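Local atomic coordinates of hypothetic aldehyde deformylating oxygenase (Sulfolobus tokodaii, PDB entry 5V4T), a protein that binds iron(III) in a ferritin-like bundle of helices and probably acts as an oxidoreductase of the aldehyde deformylating oxygenase type. Residues H107-T110 with E111-A115; Y189-Q192 with E193-N196; I45-N48 with Y49-Q53; S7-Q10 with E11-E14. All blocks are in the same frame, centred on the assembly; numbering follows the deposited sequence.

Contact 1: H107-T110 with E111-A115; sequences HMIT and EGVLA. With FE (Fe (III) ion), chain C.
Ile109 O accepts hydrogen bonds from both Val113 N (3.3 Å) and Leu114 N (3.0 Å) where 107-110 runs into 111-115, and helix 98-128 widens here into a pi-type turn. The Leu114 bond, an i+5 bond, is almost straight (N-H...O 176°), whereas Val113 N stands above the carbonyl plane of Ile109 and bonds at a poorer angle. Ala115 N repeats the i+5 spacing, donating to Thr110 O at 2.7 Å. Such pi-type widenings are familiar in the metal-bearing helices of ferritin-like proteins. From this turn the Glu111 side chain extends, CG anti to its own carbonyl carbon (chi1 -57°), and places OE2 1.9 Å from the iron(III) ion. Water 1, Glu57, Glu145 and His148 also bind the iron. The second oxygen, Glu111 OE1, lies beside His107 and meets its CD2 at 3.1 Å, the imidazole and carboxylate planes being 84° apart. His107 NE2 is itself hydrogen-bonded to Gln53, which also makes a weak bond to Glu111 OE2, a second shell that probably steadies the ligand. Around this turn Met108 packs on Val149 and Leu153 of helix 132-155, Ile109 on Val166 and Leu169 of helix 159-179, and Leu114 on Leu85 of helix 80-93.

Contact 2: Y189-Q192 with E193-N196; sequences YSIQ and ELVN
Gln192 reaches one turn along helix 191-211 to Asn196. Its CB only carries the chain off the helix, and the chain then bends at the second torsion (chi2 63°), which turns the amide along the helix. Gln192 CG passes Asn196 ND2 at 4.0 Å, CD comes no nearer than 3.9 Å to Asn196 OD1, and at the tip Gln192 NE2 donates to Asn196 OD1 at 2.9 Å. The bond is moderately bent (N-H...O 149°), and NE2 approaches from above the carbonyl plane of Asn196. Both residues are exposed, so this bond runs along the outer surface of the helix.

At the start of the same helix Ser190 is the N-cap. A chi1 of 161° carries its hydroxyl away from its own N and toward the first turn, where Ser190 OG accepts from Glu193 N at 3.1 Å. Water 2 bridges the same two residues, accepting from Ser190 N and donating to Glu193 OE1. Without the hydroxyl, as with an alanine at Ser190, Glu193 N is likely to lose its capping acceptor and the start of the helix to be weakened.

Just outside the cap, Tyr189 CB touches Leu194 CD1 at 4.1 Å, the pairing of a hydrophobic staple, while Leu194 CD2 approaches the tyrosine ring obliquely. Ile191 CG2 meets Val195 CG2 at 4.3 Å on the buried side. Tyr189 OH is hydrogen-bonded to Glu124, and both Tyr189 and Leu194 rest on Ile121 of helix 98-128.

Contact 3: I45-N48 with Y49-Q53; sequences IIAN and YSLQQ
Leu51 folds back over Ala47, and this is the main apolar contact: its CD1 lies 3.7 Å from Ala47 CA and 4.2 Å from Ala47 CB. A second apolar contact lies within 49-53, where Gln52 CB sits over one face of the Tyr49 ring, displaced toward its rim.

These contacts belong to the tight connection between helix 34-46 and helix 49-67, two helices of the ferritin-like bundle. Ala47 leaves the first helix with a positive phi (51°), a left-handed helical conformation that lets the chain change direction within two residues.

Backbone hydrogen bonding across the bend is slight. Leu51 N donates weakly to Asn48 O at 3.4 Å, whereas the regular helical bond from Gln53 N to Tyr49 O measures 2.8 Å.

Among the polar side chains, Ser50 holds OG between its backbone N and carbonyl carbon (chi1 63°), turned toward the end of the preceding helix, and Ser50 OG passes Ile46 CB at 3.7 Å; there it is hydrogen-bonded to Ala43 O, which ties the two helices together across the turn. Tyr49 projects the other way: its OH is hydrogen-bonded to Arg147, and its side chain touches the iron ligand His148 on helix 132-155.

Contact 4: S7-Q10 with E11-E14; sequences STPQ and EIRE
The N-terminal cap of helix 10-23 is built here, with Pro9 at the N-cap position and Arg13 reaching back to the residue before it. NE and NH2 of Arg13 both donate to one atom, Thr8 O, at 2.9 and 3.2 Å. That oxygen lies within 4° of the guanidinium plane, so the group meets it side-on; NE comes from above the carbonyl plane of Thr8, NH2 nearly in line with the C=O bond. The bend at the third torsion of Arg13 (chi3 -90°) swings the guanidinium back over the start of the helix, where Gln10 CA sits 3.4 Å above one face, toward the rim. The first helical turn begins with Pro9 O accepting from Arg13 N at 3.0 Å and, weakly, from Ile12 N.

Thr8 CG2 meets Ile12 CG2 at 3.6 Å, the side chains crossing at about a right angle, and Pro9 CB lies 4.0 Å from Ile12 CG1. Thr8 OG1 is hydrogen-bonded to Asn4 O. Shortening Arg13 to an alanine is likely to strip Thr8 O of both guanidinium donors and let the loop before the helix move more freely.

Since the acceptor is a neutral carbonyl, the grip on Thr8 is directional hydrogen bonding and not charge pairing, and bonding through both NE and NH2 limits the rotation of the Arg13 guanidinium.

From the N terminus, contact 4 comes first, where the loop through Thr8 and Pro9 enters helix 10-23. Contact 3 follows at the short turn from helix 34-46 into helix 49-67, contact 1 lies within helix 98-128, and contact 2 starts helix 191-211. All four are local and lie in series, so none nests in or crosses another. Contacts 1 and 3 touch, through Gln53 with His107 and Glu111, joining helix 49-67 to helix 98-128 beside the iron. Contact 2 comes within about 7 Å of contact 1 (nearest atoms) without touching it. Contacts 3 and 4 lie on opposite sides of the chain's centre, their own centres 38 Å apart.

Contact 1: H107-T110 with E111-A115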
ATOM      1  N   HIS A 107       3.274   6.124   5.859  1.00 12.04           N
ATOM      2  CA  HIS A 107       3.767   4.979   6.589  1.00 12.59           C
ATOM      3  C   HIS A 107       2.693   4.287   7.418  1.00 13.66           C
ATOM      4  O   HIS A 107       2.639   3.061   7.501  1.00 13.94           O
ATOM      5  CB  HIS A 107       4.980   5.335   7.407  1.00 11.89           C
ATOM      6  CG  HIS A 107       6.096   5.909   6.585  1.00 13.18           C
ATOM      7  ND1 HIS A 107       6.064   7.165   6.010  1.00 15.98           N
ATOM      8  CD2 HIS A 107       7.257   5.351   6.179  1.00 14.51           C
ATOM      9  CE1 HIS A 107       7.171   7.373   5.325  1.00 14.61           C
ATOM     10  NE2 HIS A 107       7.922   6.286   5.424  1.00 14.04           N
ATOM     11  N   MET A 108       1.931   5.059   8.197  1.00 12.61           N
ATOM     12  CA  MET A 108       0.953   4.422   9.083  1.00 13.60           C
ATOM     13  C   MET A 108      -0.274   3.921   8.350  1.00 14.99           C
ATOM     14  O   MET A 108      -0.593   2.769   8.492  1.00 15.81           O
ATOM     15  CB  MET A 108       0.498   5.392  10.217  1.00 14.11           C
ATOM     16  CG  MET A 108       1.629   5.844  11.126  1.00 17.12           C
ATOM     17  SD  MET A 108       2.473   4.550  12.061  1.00 17.80           S
ATOM     18  CE  MET A 108       4.014   4.385  11.131  1.00 18.53           C
ATOM     19  N   ILE A 109      -0.951   4.774   7.599  1.00 13.78           N
ATOM     20  CA  ILE A 109      -2.220   4.392   7.009  1.00 13.87           C
ATOM     21  C   ILE A 109      -1.985   3.550   5.734  1.00 14.45           C
ATOM     22  O   ILE A 109      -2.638   2.562   5.485  1.00 14.82           O
ATOM     23  CB  ILE A 109      -3.112   5.633   6.751  1.00 13.34           C
ATOM     24  CG1 ILE A 109      -3.715   6.181   8.049  1.00 13.94           C
ATOM     25  CG2 ILE A 109      -4.168   5.394   5.690  1.00 14.36           C
ATOM     26  CD1 ILE A 109      -4.812   5.317   8.660  1.00 16.08           C
ATOM     27  N   THR A 110      -1.113   4.025   4.879  1.00 14.03           N
ATOM     28  CA  THR A 110      -0.976   3.371   3.561  1.00 15.34           C
ATOM     29  C   THR A 110      -0.187   2.108   3.701  1.00 16.17           C
ATOM     30  O   THR A 110      -0.649   1.047   3.264  1.00 17.47           O
ATOM     31  CB  THR A 110      -0.362   4.302   2.503  1.00 16.08           C
ATOM     32  OG1 THR A 110      -1.145   5.503   2.424  1.00 15.58           O
ATOM     33  CG2 THR A 110      -0.318   3.667   1.146  1.00 15.25           C
ATOM     34  N   GLU A 111       0.999   2.183   4.289  1.00 15.01           N
ATOM     35  CA  GLU A 111       1.810   0.999   4.505  1.00 15.19           C
ATOM     36  C   GLU A 111       1.316   0.156   5.658  1.00 16.93           C
ATOM     37  O   GLU A 111       1.299  -1.065   5.550  1.00 21.02           O
ATOM     38  CB  GLU A 111       3.283   1.376   4.668  1.00 17.82           C
ATOM     39  CG  GLU A 111       3.839   2.164   3.481  1.00 19.72           C
ATOM     40  CD  GLU A 111       5.321   2.532   3.629  1.00 22.17           C
ATOM     41  OE1 GLU A 111       5.683   3.124   4.655  1.00 25.13           O
ATOM     42  OE2 GLU A 111       6.164   2.266   2.717  1.00 23.22           O
ATOM     43  N   GLY A 112       0.925   0.752   6.774  1.00 13.80           N
ATOM     44  CA  GLY A 112       0.671   0.009   7.991  1.00 14.21           C
ATOM     45  C   GLY A 112      -0.748  -0.458   8.164  1.00 14.78           C
ATOM     46  O   GLY A 112      -0.996  -1.260   9.059  1.00 17.87           O
ATOM     47  N   VAL A 113      -1.665   0.017   7.331  1.00 14.47           N
ATOM     48  CA  VAL A 113      -3.052  -0.501   7.366  1.00 14.00           C
ATOM     49  C   VAL A 113      -3.462  -1.054   5.993  1.00 14.53           C
ATOM     50  O   VAL A 113      -3.663  -2.284   5.875  1.00 15.70           O
ATOM     51  CB  VAL A 113      -4.017   0.587   7.818  1.00 15.95           C
ATOM     52  CG1 VAL A 113      -5.413  -0.018   7.795  1.00 16.19           C
ATOM     53  CG2 VAL A 113      -3.672   1.038   9.209  1.00 14.46           C
ATOM     54  N   LEU A 114      -3.516  -0.231   4.972  1.00 14.05           N
ATOM     55  CA  LEU A 114      -3.992  -0.649   3.649  1.00 15.93           C
ATOM     56  C   LEU A 114      -3.095  -1.693   3.044  1.00 16.14           C
ATOM     57  O   LEU A 114      -3.583  -2.736   2.627  1.00 17.13           O
ATOM     58  CB  LEU A 114      -4.116   0.532   2.705  1.00 16.57           C
ATOM     59  CG  LEU A 114      -5.289   1.394   3.046  1.00 19.78           C
ATOM     60  CD1 LEU A 114      -5.044   2.710   2.373  1.00 19.93           C
ATOM     61  CD2 LEU A 114      -6.548   0.681   2.483  1.00 20.48           C
ATOM     62  N   ALA A 115      -1.806  -1.423   2.971  1.00 15.46           N
ATOM     63  CA  ALA A 115      -0.870  -2.378   2.327  1.00 16.16           C
ATOM     64  C   ALA A 115      -0.837  -3.672   3.087  1.00 16.00           C
ATOM     65  O   ALA A 115      -0.736  -4.742   2.475  1.00 15.56           O
ATOM     66  CB  ALA A 115       0.533  -1.813   2.169  1.00 17.07           C
TER
HETATM   67 FE    FE C 301       6.557   0.786   1.538  0.60 12.99          FE
HETATM   68  O   HOH W   1       4.867   0.943   0.352  1.00 27.77           O

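Contact 2: Y189-Q192 with E193-N196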
ATOM      1  N   TYR A 189     -12.978 -13.562   0.346  1.00 21.17           N
ATOM      2  CA  TYR A 189     -12.845 -12.707   1.545  1.00 20.36           C
ATOM      3  C   TYR A 189     -14.148 -11.999   1.850  1.00 21.02           C
ATOM      4  O   TYR A 189     -14.905 -11.676   0.953  1.00 25.49           O
ATOM      5  CB  TYR A 189     -11.768 -11.660   1.346  1.00 19.59           C
ATOM      6  CG  TYR A 189     -10.425 -12.315   1.263  1.00 20.36           C
ATOM      7  CD1 TYR A 189      -9.684 -12.548   2.411  1.00 20.39           C
ATOM      8  CD2 TYR A 189      -9.910 -12.773   0.065  1.00 21.50           C
ATOM      9  CE1 TYR A 189      -8.487 -13.224   2.377  1.00 22.02           C
ATOM     10  CE2 TYR A 189      -8.695 -13.460   0.027  1.00 18.66           C
ATOM     11  CZ  TYR A 189      -7.990 -13.659   1.176  1.00 21.74           C
ATOM     12  OH  TYR A 189      -6.785 -14.360   1.111  1.00 23.98           O
ATOM     13  N   SER A 190     -14.370 -11.815   3.144  1.00 20.50           N
ATOM     14  CA  SER A 190     -15.455 -11.007   3.661  1.00 22.18           C
ATOM     15  C   SER A 190     -14.987  -9.567   3.828  1.00 21.59           C
ATOM     16  O   SER A 190     -14.014  -9.365   4.548  1.00 19.73           O
ATOM     17  CB  SER A 190     -15.838 -11.515   5.012  1.00 23.36           C
ATOM     18  OG  SER A 190     -16.557 -10.544   5.731  1.00 24.26           O
ATOM     19  N   ILE A 191     -15.668  -8.611   3.221  1.00 20.62           N
ATOM     20  CA  ILE A 191     -15.318  -7.197   3.382  1.00 21.22           C
ATOM     21  C   ILE A 191     -15.422  -6.804   4.859  1.00 21.20           C
ATOM     22  O   ILE A 191     -14.520  -6.122   5.379  1.00 19.30           O
ATOM     23  CB  ILE A 191     -16.154  -6.253   2.524  1.00 23.41           C
ATOM     24  CG1 ILE A 191     -15.957  -6.557   1.040  1.00 26.78           C
ATOM     25  CG2 ILE A 191     -15.830  -4.788   2.768  1.00 24.43           C
ATOM     26  CD1 ILE A 191     -14.601  -6.030   0.535  1.00 29.94           C
ATOM     27  N   GLN A 192     -16.507  -7.213   5.554  1.00 19.80           N
ATOM     28  CA  GLN A 192     -16.547  -6.966   6.985  1.00 19.97           C
ATOM     29  C   GLN A 192     -15.344  -7.475   7.776  1.00 18.34           C
ATOM     30  O   GLN A 192     -14.813  -6.759   8.686  1.00 17.90           O
ATOM     31  CB  GLN A 192     -17.829  -7.517   7.650  1.00 24.74           C
ATOM     32  CG  GLN A 192     -17.989  -7.047   9.121  1.00 29.02           C
ATOM     33  CD  GLN A 192     -18.142  -5.526   9.221  1.00 32.11           C
ATOM     34  OE1 GLN A 192     -19.162  -4.971   8.767  1.00 33.99           O
ATOM     35  NE2 GLN A 192     -17.150  -4.825   9.824  1.00 27.37           N
ATOM     36  N   GLU A 193     -14.878  -8.677   7.505  1.00 17.73           N
ATOM     37  CA  GLU A 193     -13.734  -9.257   8.235  1.00 17.85           C
ATOM     38  C   GLU A 193     -12.483  -8.436   7.899  1.00 16.58           C
ATOM     39  O   GLU A 193     -11.686  -8.210   8.759  1.00 16.36           O
ATOM     40  CB  GLU A 193     -13.468 -10.759   7.998  1.00 23.08           C
ATOM     41  CG  GLU A 193     -14.531 -11.648   8.597  1.00 29.28           C
ATOM     42  CD  GLU A 193     -14.272 -13.147   8.413  1.00 33.38           C
ATOM     43  OE1 GLU A 193     -13.189 -13.533   7.911  1.00 37.93           O
ATOM     44  OE2 GLU A 193     -15.181 -13.946   8.761  1.00 39.78           O
ATOM     45  N   LEU A 194     -12.366  -7.995   6.672  1.00 17.02           N
ATOM     46  CA  LEU A 194     -11.209  -7.144   6.298  1.00 16.55           C
ATOM     47  C   LEU A 194     -11.227  -5.811   6.992  1.00 17.85           C
ATOM     48  O   LEU A 194     -10.197  -5.362   7.477  1.00 15.71           O
ATOM     49  CB  LEU A 194     -11.201  -6.932   4.774  1.00 16.48           C
ATOM     50  CG  LEU A 194     -10.854  -8.143   3.986  1.00 17.21           C
ATOM     51  CD1 LEU A 194     -10.979  -7.799   2.527  1.00 19.20           C
ATOM     52  CD2 LEU A 194      -9.506  -8.788   4.282  1.00 16.62           C
ATOM     53  N   VAL A 195     -12.388  -5.150   7.075  1.00 16.56           N
ATOM     54  CA  VAL A 195     -12.518  -3.932   7.835  1.00 16.14           C
ATOM     55  C   VAL A 195     -12.275  -4.160   9.330  1.00 14.92           C
ATOM     56  O   VAL A 195     -11.614  -3.355   9.969  1.00 16.86           O
ATOM     57  CB  VAL A 195     -13.910  -3.253   7.593  1.00 17.90           C
ATOM     58  CG1 VAL A 195     -14.133  -2.069   8.515  1.00 21.28           C
ATOM     59  CG2 VAL A 195     -14.015  -2.836   6.109  1.00 18.44           C
ATOM     60  N   ASN A 196     -12.737  -5.300   9.882  1.00 15.04           N
ATOM     61  CA  ASN A 196     -12.375  -5.625  11.265  1.00 14.62           C
ATOM     62  C   ASN A 196     -10.880  -5.720  11.469  1.00 14.25           C
ATOM     63  O   ASN A 196     -10.384  -5.253  12.486  1.00 15.68           O
ATOM     64  CB  ASN A 196     -13.058  -6.899  11.803  1.00 16.28           C
ATOM     65  CG  ASN A 196     -14.573  -6.818  11.770  1.00 18.41           C
ATOM     66  OD1 ASN A 196     -15.169  -5.746  11.704  1.00 18.64           O
ATOM     67  ND2 ASN A 196     -15.189  -7.968  11.759  1.00 18.67           N
TER
HETATM   68  O   HOH W   2     -12.527 -13.027   4.965  1.00 26.65           O

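Contact 3: I45-N48 with Y49-Q53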
ATOM      1  N   ILE A  45      17.114  14.862   2.257  1.00 17.97           N
ATOM      2  CA  ILE A  45      17.152  15.682   3.446  1.00 18.42           C
ATOM      3  C   ILE A  45      17.366  14.864   4.672  1.00 20.31           C
ATOM      4  O   ILE A  45      18.342  15.074   5.408  1.00 20.90           O
ATOM      5  CB  ILE A  45      15.912  16.557   3.617  1.00 18.77           C
ATOM      6  CG1 ILE A  45      15.925  17.643   2.554  1.00 20.88           C
ATOM      7  CG2 ILE A  45      15.975  17.210   5.018  1.00 20.92           C
ATOM      8  CD1 ILE A  45      14.644  18.406   2.490  1.00 22.11           C
ATOM      9  N   ILE A  46      16.477  13.886   4.861  1.00 22.51           N
ATOM     10  CA  ILE A  46      16.529  12.971   6.032  1.00 29.62           C
ATOM     11  C   ILE A  46      17.715  12.035   5.976  1.00 29.72           C
ATOM     12  O   ILE A  46      18.349  11.782   6.970  1.00 30.38           O
ATOM     13  CB  ILE A  46      15.245  12.077   6.126  1.00 32.92           C
ATOM     14  CG1 ILE A  46      13.956  12.869   6.104  1.00 39.58           C
ATOM     15  CG2 ILE A  46      15.298  11.264   7.417  1.00 40.18           C
ATOM     16  CD1 ILE A  46      13.849  13.896   7.195  1.00 42.69           C
ATOM     17  N   ALA A  47      17.997  11.537   4.775  1.00 27.88           N
ATOM     18  CA  ALA A  47      19.250  10.802   4.425  1.00 32.61           C
ATOM     19  C   ALA A  47      19.656   9.655   5.302  1.00 39.69           C
ATOM     20  O   ALA A  47      20.856   9.405   5.490  1.00 45.77           O
ATOM     21  CB  ALA A  47      20.429  11.775   4.271  1.00 37.44           C
ATOM     22  N   ASN A  48      18.687   8.973   5.868  1.00 29.57           N
ATOM     23  CA  ASN A  48      19.042   7.742   6.642  1.00 30.19           C
ATOM     24  C   ASN A  48      18.444   6.513   5.932  1.00 21.96           C
ATOM     25  O   ASN A  48      18.674   6.315   4.710  1.00 23.20           O
ATOM     26  CB  ASN A  48      18.676   7.812   8.115  1.00 30.07           C
ATOM     27  CG  ASN A  48      17.278   8.273   8.379  1.00 35.42           C
ATOM     28  OD1 ASN A  48      16.932   8.473   9.550  1.00 44.27           O
ATOM     29  ND2 ASN A  48      16.426   8.436   7.316  1.00 37.88           N
ATOM     30  N   TYR A  49      17.602   5.751   6.617  1.00 23.90           N
ATOM     31  CA  TYR A  49      16.880   4.692   5.900  1.00 21.08           C
ATOM     32  C   TYR A  49      15.977   5.268   4.781  1.00 17.71           C
ATOM     33  O   TYR A  49      15.530   4.495   3.908  1.00 16.05           O
ATOM     34  CB  TYR A  49      15.980   3.935   6.885  1.00 22.25           C
ATOM     35  CG  TYR A  49      15.394   2.665   6.307  1.00 18.81           C
ATOM     36  CD1 TYR A  49      16.198   1.537   6.151  1.00 20.08           C
ATOM     37  CD2 TYR A  49      14.095   2.603   5.806  1.00 18.43           C
ATOM     38  CE1 TYR A  49      15.693   0.381   5.585  1.00 20.98           C
ATOM     39  CE2 TYR A  49      13.609   1.432   5.241  1.00 19.02           C
ATOM     40  CZ  TYR A  49      14.413   0.347   5.124  1.00 20.35           C
ATOM     41  OH  TYR A  49      13.921  -0.815   4.558  1.00 21.76           O
ATOM     42  N   SER A  50      15.641   6.578   4.797  1.00 15.25           N
ATOM     43  CA  SER A  50      14.717   7.111   3.816  1.00 15.42           C
ATOM     44  C   SER A  50      15.163   6.849   2.362  1.00 14.48           C
ATOM     45  O   SER A  50      14.370   6.579   1.465  1.00 12.99           O
ATOM     46  CB  SER A  50      14.532   8.629   4.023  1.00 18.60           C
ATOM     47  OG  SER A  50      15.743   9.258   3.810  1.00 21.04           O
ATOM     48  N   LEU A  51      16.474   6.873   2.132  1.00 15.35           N
ATOM     49  CA  LEU A  51      16.969   6.612   0.798  1.00 15.81           C
ATOM     50  C   LEU A  51      16.783   5.114   0.391  1.00 14.57           C
ATOM     51  O   LEU A  51      16.430   4.863  -0.741  1.00 15.66           O
ATOM     52  CB  LEU A  51      18.495   6.970   0.775  1.00 17.86           C
ATOM     53  CG  LEU A  51      18.817   8.463   1.063  1.00 19.68           C
ATOM     54  CD1 LEU A  51      20.230   8.601   1.570  1.00 22.04           C
ATOM     55  CD2 LEU A  51      18.596   9.280  -0.138  1.00 22.18           C
ATOM     56  N   GLN A  52      17.005   4.209   1.325  1.00 14.16           N
ATOM     57  CA  GLN A  52      16.726   2.792   1.114  1.00 15.02           C
ATOM     58  C   GLN A  52      15.229   2.599   0.888  1.00 14.38           C
ATOM     59  O   GLN A  52      14.822   1.841   0.020  1.00 14.76           O
ATOM     60  CB  GLN A  52      17.258   1.964   2.244  1.00 14.95           C
ATOM     61  CG  GLN A  52      16.987   0.498   1.993  1.00 18.17           C
ATOM     62  CD  GLN A  52      17.895  -0.412   2.717  1.00 20.07           C
ATOM     63  OE1 GLN A  52      18.985  -0.048   3.129  1.00 22.26           O
ATOM     64  NE2 GLN A  52      17.430  -1.638   2.912  1.00 22.36           N
ATOM     65  N   GLN A  53      14.411   3.278   1.654  1.00 14.22           N
ATOM     66  CA  GLN A  53      12.958   3.138   1.406  1.00 13.32           C
ATOM     67  C   GLN A  53      12.517   3.524   0.014  1.00 14.18           C
ATOM     68  O   GLN A  53      11.760   2.861  -0.658  1.00 13.01           O
ATOM     69  CB  GLN A  53      12.123   3.881   2.464  1.00 13.52           C
ATOM     70  CG  GLN A  53      10.622   3.705   2.166  1.00 15.63           C
ATOM     71  CD  GLN A  53       9.728   4.317   3.220  1.00 18.16           C
ATOM     72  OE1 GLN A  53      10.156   5.147   4.039  1.00 19.46           O
ATOM     73  NE2 GLN A  53       8.440   4.009   3.091  1.00 22.07           N
TER

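Contact 4: S7-Q10 with E11-E14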
ATOM      1  N   SER A   7      -3.756 -20.579 -16.188  1.00 24.70           N
ATOM      2  CA  SER A   7      -4.600 -21.645 -15.730  1.00 25.55           C
ATOM      3  C   SER A   7      -5.282 -21.356 -14.396  1.00 25.41           C
ATOM      4  O   SER A   7      -6.112 -22.101 -13.932  1.00 26.44           O
ATOM      5  CB  SER A   7      -3.805 -22.947 -15.713  1.00 27.34           C
ATOM      6  OG  SER A   7      -2.671 -22.852 -14.962  1.00 29.21           O
ATOM      7  N   THR A   8      -4.953 -20.241 -13.776  1.00 22.85           N
ATOM      8  CA  THR A   8      -5.723 -19.739 -12.650  1.00 21.89           C
ATOM      9  C   THR A   8      -7.113 -19.240 -13.110  1.00 21.98           C
ATOM     10  O   THR A   8      -7.222 -18.592 -14.156  1.00 21.41           O
ATOM     11  CB  THR A   8      -4.873 -18.641 -11.964  1.00 21.34           C
ATOM     12  OG1 THR A   8      -3.559 -19.172 -11.704  1.00 20.12           O
ATOM     13  CG2 THR A   8      -5.516 -18.092 -10.681  1.00 22.43           C
ATOM     14  N   PRO A   9      -8.154 -19.472 -12.306  1.00 22.92           N
ATOM     15  CA  PRO A   9      -9.471 -18.963 -12.675  1.00 24.99           C
ATOM     16  C   PRO A   9      -9.523 -17.473 -12.917  1.00 26.72           C
ATOM     17  O   PRO A   9      -8.842 -16.687 -12.263  1.00 23.82           O
ATOM     18  CB  PRO A   9     -10.371 -19.411 -11.519  1.00 24.86           C
ATOM     19  CG  PRO A   9      -9.700 -20.651 -11.022  1.00 26.11           C
ATOM     20  CD  PRO A   9      -8.249 -20.270 -11.062  1.00 24.16           C
ATOM     21  N   GLN A  10     -10.344 -17.068 -13.870  1.00 23.02           N
ATOM     22  CA  GLN A  10     -10.387 -15.696 -14.270  1.00 23.69           C
ATOM     23  C   GLN A  10     -10.725 -14.724 -13.141  1.00 21.60           C
ATOM     24  O   GLN A  10     -10.101 -13.689 -13.034  1.00 21.13           O
ATOM     25  CB  GLN A  10     -11.394 -15.549 -15.415  1.00 26.76           C
ATOM     26  CG  GLN A  10     -11.404 -14.137 -15.928  1.00 31.68           C
ATOM     27  CD  GLN A  10     -12.356 -13.988 -17.084  1.00 40.38           C
ATOM     28  OE1 GLN A  10     -12.117 -14.536 -18.150  1.00 42.42           O
ATOM     29  NE2 GLN A  10     -13.447 -13.281 -16.869  1.00 41.17           N
ATOM     30  N   GLU A  11     -11.713 -15.027 -12.327  1.00 22.68           N
ATOM     31  CA  GLU A  11     -12.094 -14.112 -11.209  1.00 24.94           C
ATOM     32  C   GLU A  11     -10.948 -13.909 -10.195  1.00 22.31           C
ATOM     33  O   GLU A  11     -10.782 -12.841  -9.586  1.00 20.81           O
ATOM     34  CB  GLU A  11     -13.317 -14.672 -10.466  1.00 29.42           C
ATOM     35  CG  GLU A  11     -14.662 -14.447 -11.148  1.00 37.33           C
ATOM     36  CD  GLU A  11     -15.862 -14.725 -10.209  1.00 40.37           C
ATOM     37  OE1 GLU A  11     -15.790 -15.640  -9.352  1.00 41.14           O
ATOM     38  OE2 GLU A  11     -16.889 -14.018 -10.314  1.00 51.13           O
ATOM     39  N   ILE A  12     -10.150 -14.955 -10.071  1.00 21.04           N
ATOM     40  CA  ILE A  12      -8.965 -14.923  -9.183  1.00 19.17           C
ATOM     41  C   ILE A  12      -7.902 -14.053  -9.804  1.00 20.04           C
ATOM     42  O   ILE A  12      -7.361 -13.146  -9.180  1.00 18.12           O
ATOM     43  CB  ILE A  12      -8.449 -16.317  -8.962  1.00 20.17           C
ATOM     44  CG1 ILE A  12      -9.537 -17.199  -8.337  1.00 21.03           C
ATOM     45  CG2 ILE A  12      -7.182 -16.245  -8.094  1.00 18.81           C
ATOM     46  CD1 ILE A  12      -9.974 -16.782  -6.960  1.00 22.16           C
ATOM     47  N   ARG A  13      -7.603 -14.246 -11.085  1.00 19.65           N
ATOM     48  CA  ARG A  13      -6.720 -13.311 -11.757  1.00 19.08           C
ATOM     49  C   ARG A  13      -7.192 -11.875 -11.715  1.00 20.11           C
ATOM     50  O   ARG A  13      -6.371 -10.945 -11.526  1.00 18.11           O
ATOM     51  CB  ARG A  13      -6.446 -13.710 -13.210  1.00 20.09           C
ATOM     52  CG  ARG A  13      -5.597 -14.943 -13.362  1.00 21.04           C
ATOM     53  CD  ARG A  13      -5.304 -15.244 -14.833  1.00 23.57           C
ATOM     54  NE  ARG A  13      -6.360 -16.104 -15.294  1.00 28.44           N
ATOM     55  CZ  ARG A  13      -7.212 -15.824 -16.276  1.00 30.02           C
ATOM     56  NH1 ARG A  13      -7.135 -14.696 -16.952  1.00 33.02           N
ATOM     57  NH2 ARG A  13      -8.132 -16.721 -16.576  1.00 31.51           N
ATOM     58  N   GLU A  14      -8.503 -11.648 -11.901  1.00 20.04           N
ATOM     59  CA  GLU A  14      -9.016 -10.292 -11.867  1.00 20.04           C
ATOM     60  C   GLU A  14      -8.816  -9.626 -10.516  1.00 20.32           C
ATOM     61  O   GLU A  14      -8.487  -8.439 -10.437  1.00 19.82           O
ATOM     62  CB  GLU A  14     -10.511 -10.243 -12.195  1.00 22.28           C
ATOM     63  CG  GLU A  14     -10.661 -10.369 -13.715  1.00 26.46           C
ATOM     64  CD  GLU A  14     -12.102 -10.559 -14.164  1.00 35.04           C
ATOM     65  OE1 GLU A  14     -13.015 -10.677 -13.306  1.00 37.26           O
ATOM     66  OE2 GLU A  14     -12.278 -10.630 -15.399  1.00 39.36           O
TER